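Local atomic coordinates of probable tagatose 6-phosphate kinase (PDB entry 3TXV), a protein that may phosphorylate tagatose 6-phosphate, although it belongs to the family of GatZ/KbaZ-like subunits of tagatose-1,6-bisphosphate aldolase. Residues 232-237 with 266-271; 291-296 with 353-358. One frame throughout, in Å; residues are numbered along the deposited sequence.

In the fold
The chain holds a closed barrel of eight parallel strands in the order of a (βα)8, or TIM, barrel, and both contacts lie beyond the C-terminal ends of its last three strands. Interaction 1 joins the loops after strands 223-227 and 261-264. Interaction 2 comes later in the chain and packs helix 290-310, which follows the last barrel strand 283-288, against the loop between helices 342-351 and 364-376. Their centres are about 11 Å apart. Two probable hydrogen bonds join them, Asp268 OD2 to Gly291 N and Tyr269 OH to Tyr353 O, tying the loop after strand 261-264 to the start of helix 290-310 and to the connection between helices 342-351 and 364-376.

Interaction 1 of 2, residues 232-237 with 266-271; sequences VEFGNE and STDYQT
Phe234 turns one ring face to the edge of Tyr269, and this aromatic pair is the tight part of a contact between two loops of the (βα)8 barrel: one carries the small antiparallel hairpin 233-234/239-240, and the other makes a type II turn from Thr267 to Gln270. The turn is closed by the bond Gln270 N to Thr267 O, 3.1 Å. The rings of Phe234 and Tyr269 meet edge-to-face, with planes at 87° and centroids 5.1 Å apart. Tyr269 comes in over that face, its CE2 3.8 Å over the middle of the Phe234 ring, while CD2 stands near Phe234 CG. With CG set between the backbone N and the carbonyl carbon (chi1 59°), the Phe234 ring reaches toward the start of the turn, and its CE1 meets Asp268 CB at 3.6 Å and Ser266 CB a little farther off. Both methylenes approach this ring obliquely. An alanine in place of Phe234 would probably leave the Tyr269 edge without the face it rests on and open a gap beside Ser266 and Asp268. Solvent takes over on the other side of the strand, where Glu233 points away from the turn. Val232 returns to the buried side. Gln270, bent at chi2 (-85°), brings its amide obliquely across this valine; the amide itself is gripped at both ends by strand 239-240 and the residues just after it, NE2 by Ile240 O and OE1 by Tyr242 N. Val232 CG1 lies 3.4 Å from Gln270 NE2, and its other methyl, CG2, 3.3 Å from Ser266 O.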
# COMPACT_ATOMS: atom_id res chain seq x y z
N VAL A 232 8.29 12.74 5.18
CA VAL A 232 8.70 11.41 5.63
C VAL A 232 9.31 10.75 4.42
O VAL A 232 8.68 10.73 3.38
CB VAL A 232 7.53 10.54 6.15
CG1 VAL A 232 6.99 11.09 7.47
CG2 VAL A 232 6.43 10.38 5.09
N GLU A 233 10.55 10.28 4.53
CA GLU A 233 11.16 9.44 3.51
C GLU A 233 11.56 8.12 4.21
O GLU A 233 11.56 8.06 5.45
CB GLU A 233 12.38 10.13 2.81
CG GLU A 233 12.18 11.56 2.15
CD GLU A 233 12.82 11.75 0.70
OE1 GLU A 233 12.44 12.69 -0.06
OE2 GLU A 233 13.69 10.94 0.28
N PHE A 234 11.86 7.08 3.44
CA PHE A 234 12.68 5.94 3.95
C PHE A 234 13.62 5.42 2.86
O PHE A 234 13.27 5.41 1.69
CB PHE A 234 11.84 4.81 4.55
CG PHE A 234 10.86 4.22 3.61
CD1 PHE A 234 9.53 4.60 3.64
CD2 PHE A 234 11.27 3.26 2.68
CE1 PHE A 234 8.62 4.06 2.74
CE2 PHE A 234 10.37 2.71 1.76
CZ PHE A 234 9.05 3.10 1.78
N GLY A 235 14.82 5.00 3.25
CA GLY A 235 15.82 4.51 2.27
C GLY A 235 15.95 3.01 2.32
O GLY A 235 15.07 2.36 2.86
N ASN A 236 17.03 2.45 1.79
CA ASN A 236 17.31 1.02 2.02
C ASN A 236 17.42 0.68 3.50
O ASN A 236 16.73 -0.22 3.97
CB ASN A 236 18.58 0.55 1.30
CG ASN A 236 18.42 0.50 -0.20
OD1 ASN A 236 17.33 0.24 -0.71
ND2 ASN A 236 19.49 0.77 -0.90
N GLU A 237 18.24 1.43 4.23
CA GLU A 237 18.55 1.07 5.62
C GLU A 237 18.38 2.16 6.64
O GLU A 237 18.95 2.05 7.74
CB GLU A 237 19.98 0.61 5.76
CG GLU A 237 20.48 -0.32 4.71
CD GLU A 237 21.98 -0.35 4.70
OE1 GLU A 237 22.59 0.44 5.46
OE2 GLU A 237 22.55 -1.16 3.94
N SER A 266 3.97 6.79 2.14
CA SER A 266 5.28 6.43 2.68
C SER A 266 5.41 6.71 4.17
O SER A 266 6.46 7.16 4.65
CB SER A 266 6.45 7.08 1.88
OG SER A 266 6.10 7.27 0.53
N THR A 267 4.35 6.42 4.90
CA THR A 267 4.39 6.49 6.36
C THR A 267 5.03 5.23 6.88
O THR A 267 5.20 5.09 8.09
CB THR A 267 2.98 6.49 6.97
OG1 THR A 267 2.26 5.34 6.48
CG2 THR A 267 2.21 7.81 6.64
N ASP A 268 5.34 4.30 5.96
CA ASP A 268 5.98 3.03 6.29
C ASP A 268 7.16 3.21 7.20
O ASP A 268 7.94 4.16 7.03
CB ASP A 268 6.42 2.34 5.03
CG ASP A 268 5.25 1.92 4.18
OD1 ASP A 268 4.67 2.79 3.48
OD2 ASP A 268 4.92 0.71 4.21
N TYR A 269 7.26 2.31 8.19
CA TYR A 269 8.38 2.23 9.15
C TYR A 269 8.45 3.41 10.09
O TYR A 269 9.44 3.55 10.78
CB TYR A 269 9.77 2.06 8.46
CG TYR A 269 9.79 1.06 7.35
CD1 TYR A 269 9.59 -0.29 7.62
CD2 TYR A 269 9.96 1.45 6.04
CE1 TYR A 269 9.54 -1.25 6.62
CE2 TYR A 269 9.92 0.51 5.00
CZ TYR A 269 9.71 -0.86 5.31
OH TYR A 269 9.69 -1.82 4.34
N GLN A 270 7.45 4.27 10.11
CA GLN A 270 7.54 5.43 11.01
C GLN A 270 7.26 4.98 12.46
O GLN A 270 6.57 3.97 12.66
CB GLN A 270 6.61 6.57 10.56
CG GLN A 270 7.04 7.28 9.30
CD GLN A 270 8.05 8.42 9.54
OE1 GLN A 270 7.98 9.14 10.52
NE2 GLN A 270 8.98 8.58 8.63
N THR A 271 7.79 5.70 13.45
CA THR A 271 7.55 5.34 14.87
C THR A 271 6.11 5.63 15.31
O THR A 271 5.60 6.72 15.03
CB THR A 271 8.46 6.11 15.86
OG1 THR A 271 8.13 7.52 15.85
CG2 THR A 271 9.97 5.85 15.59

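Interaction 2 of 2, residues 291-296 with 353-358; sequences GLTFAL and YSDRIR
Thr293 and Asp355 make the one hydrogen bond between these segments, OG1 donating to OD2 at 2.5 Å. The hydroxyl meets the syn side of that oxygen, 32° out of the carboxylate plane, and the two side chains cross at about a right angle. A salt bridge grips the same oxygen from the opposite face: Arg358 NH1 reaches Asp355 OD2 at 2.9 Å on its anti side, with the oxygen almost exactly in the guanidinium plane. NH1 also bonds Ser354 O, 3.0 Å away and tilted from that plane, which helps fix how the guanidinium is turned. Asp355 CG stands anti to the backbone N (chi1 177°), directing the buried carboxylate at the helix. Its second oxygen, OD1, lies 3.5 Å from Phe294 N without bonding to it. These polar links fasten the connection between helices 342-351 and 364-376, part of the C-terminal helical extension, to the first turns of helix 290-310, the helix that follows the last strand of the TIM barrel. Van der Waals contact is of two kinds. Aliphatic carbons of Arg358 lie against Thr293, CD coming within 3.8 Å of OG1, while the extended chain carries the guanidinium onward to Asp355. The aromatic rings of Phe294 and Tyr353 meet obliquely, planes at 41° and centroids 5.6 Å apart, touching where Phe294 CE2 approaches Tyr353 CD1 at 3.9 Å. Tyr269 touches both: its ring is edge-to-face with Phe294 and also meets that of Tyr353.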
# COMPACT_ATOMS: atom_id res chain seq x y z
N GLY A 291 5.84 -1.55 4.63
CA GLY A 291 6.06 -1.92 5.99
C GLY A 291 5.31 -3.16 6.34
O GLY A 291 5.62 -3.76 7.30
N LEU A 292 4.29 -3.55 5.60
CA LEU A 292 3.42 -4.56 6.09
C LEU A 292 3.89 -5.87 5.58
O LEU A 292 3.77 -6.84 6.23
CB LEU A 292 2.03 -4.33 5.57
CG LEU A 292 1.32 -3.17 6.21
CD1 LEU A 292 0.16 -2.83 5.45
CD2 LEU A 292 0.94 -3.56 7.52
N THR A 293 4.41 -5.88 4.38
CA THR A 293 4.99 -7.08 3.78
C THR A 293 6.45 -7.24 4.18
O THR A 293 7.01 -8.35 4.13
CB THR A 293 4.94 -7.02 2.28
OG1 THR A 293 5.31 -5.69 1.85
CG2 THR A 293 3.55 -7.40 1.77
N PHE A 294 7.09 -6.13 4.53
CA PHE A 294 8.39 -6.20 5.13
C PHE A 294 8.31 -7.09 6.40
O PHE A 294 9.03 -8.08 6.50
CB PHE A 294 8.90 -4.78 5.42
CG PHE A 294 10.22 -4.75 6.13
CD1 PHE A 294 10.28 -4.92 7.51
CD2 PHE A 294 11.40 -4.57 5.41
CE1 PHE A 294 11.53 -4.91 8.18
CE2 PHE A 294 12.62 -4.55 6.05
CZ PHE A 294 12.70 -4.71 7.44
N ALA A 295 7.42 -6.77 7.34
CA ALA A 295 7.24 -7.60 8.54
C ALA A 295 6.84 -9.07 8.23
O ALA A 295 7.38 -10.04 8.85
CB ALA A 295 6.24 -6.97 9.43
N LEU A 296 5.93 -9.25 7.26
CA LEU A 296 5.52 -10.57 6.84
C LEU A 296 6.75 -11.37 6.46
O LEU A 296 6.97 -12.44 7.03
CB LEU A 296 4.54 -10.49 5.69
CG LEU A 296 4.09 -11.81 5.02
CD1 LEU A 296 3.90 -12.97 6.02
CD2 LEU A 296 2.81 -11.56 4.24
N TYR A 353 14.39 -1.86 3.24
CA TYR A 353 13.10 -1.24 3.49
C TYR A 353 12.27 -0.99 2.23
O TYR A 353 11.06 -0.79 2.34
CB TYR A 353 13.33 0.13 4.16
CG TYR A 353 13.70 0.15 5.63
CD1 TYR A 353 13.04 -0.66 6.55
CD2 TYR A 353 14.65 1.06 6.10
CE1 TYR A 353 13.34 -0.61 7.91
CE2 TYR A 353 14.97 1.14 7.46
CZ TYR A 353 14.32 0.29 8.36
OH TYR A 353 14.63 0.34 9.71
N SER A 354 12.89 -0.93 1.04
CA SER A 354 12.12 -0.79 -0.22
C SER A 354 11.28 -2.03 -0.49
O SER A 354 10.23 -1.96 -1.16
CB SER A 354 13.00 -0.54 -1.45
OG SER A 354 13.74 0.66 -1.33
N ASP A 355 11.75 -3.17 0.02
CA ASP A 355 10.90 -4.34 0.13
C ASP A 355 10.44 -4.81 -1.27
O ASP A 355 9.30 -5.22 -1.46
CB ASP A 355 9.71 -4.06 1.09
CG ASP A 355 8.71 -5.25 1.19
OD1 ASP A 355 9.12 -6.35 1.66
OD2 ASP A 355 7.51 -5.09 0.81
N ARG A 356 11.33 -4.75 -2.25
CA ARG A 356 10.89 -5.10 -3.59
C ARG A 356 10.56 -6.56 -3.61
O ARG A 356 9.76 -7.00 -4.45
CB ARG A 356 11.91 -4.75 -4.69
CG ARG A 356 12.42 -3.32 -4.73
CD ARG A 356 11.36 -2.31 -5.06
NE ARG A 356 10.66 -2.60 -6.30
CZ ARG A 356 9.58 -1.92 -6.70
NH1 ARG A 356 9.11 -0.93 -5.95
NH2 ARG A 356 8.97 -2.23 -7.85
N ILE A 357 11.13 -7.33 -2.69
CA ILE A 357 10.85 -8.78 -2.63
C ILE A 357 9.35 -9.06 -2.66
O ILE A 357 8.96 -10.16 -3.00
CB ILE A 357 11.50 -9.46 -1.40
CG1 ILE A 357 11.46 -10.97 -1.53
CG2 ILE A 357 10.82 -9.03 -0.08
CD1 ILE A 357 12.35 -11.66 -0.48
N ARG A 358 8.53 -8.05 -2.35
CA ARG A 358 7.08 -8.23 -2.27
C ARG A 358 6.40 -8.57 -3.62
O ARG A 358 5.26 -9.07 -3.66
CB ARG A 358 6.42 -7.02 -1.61
CG ARG A 358 6.22 -5.86 -2.49
CD ARG A 358 5.42 -4.78 -1.80
NE ARG A 358 5.63 -3.49 -2.46
CZ ARG A 358 6.58 -2.64 -2.12
NH1 ARG A 358 7.38 -2.91 -1.10
NH2 ARG A 358 6.75 -1.52 -2.79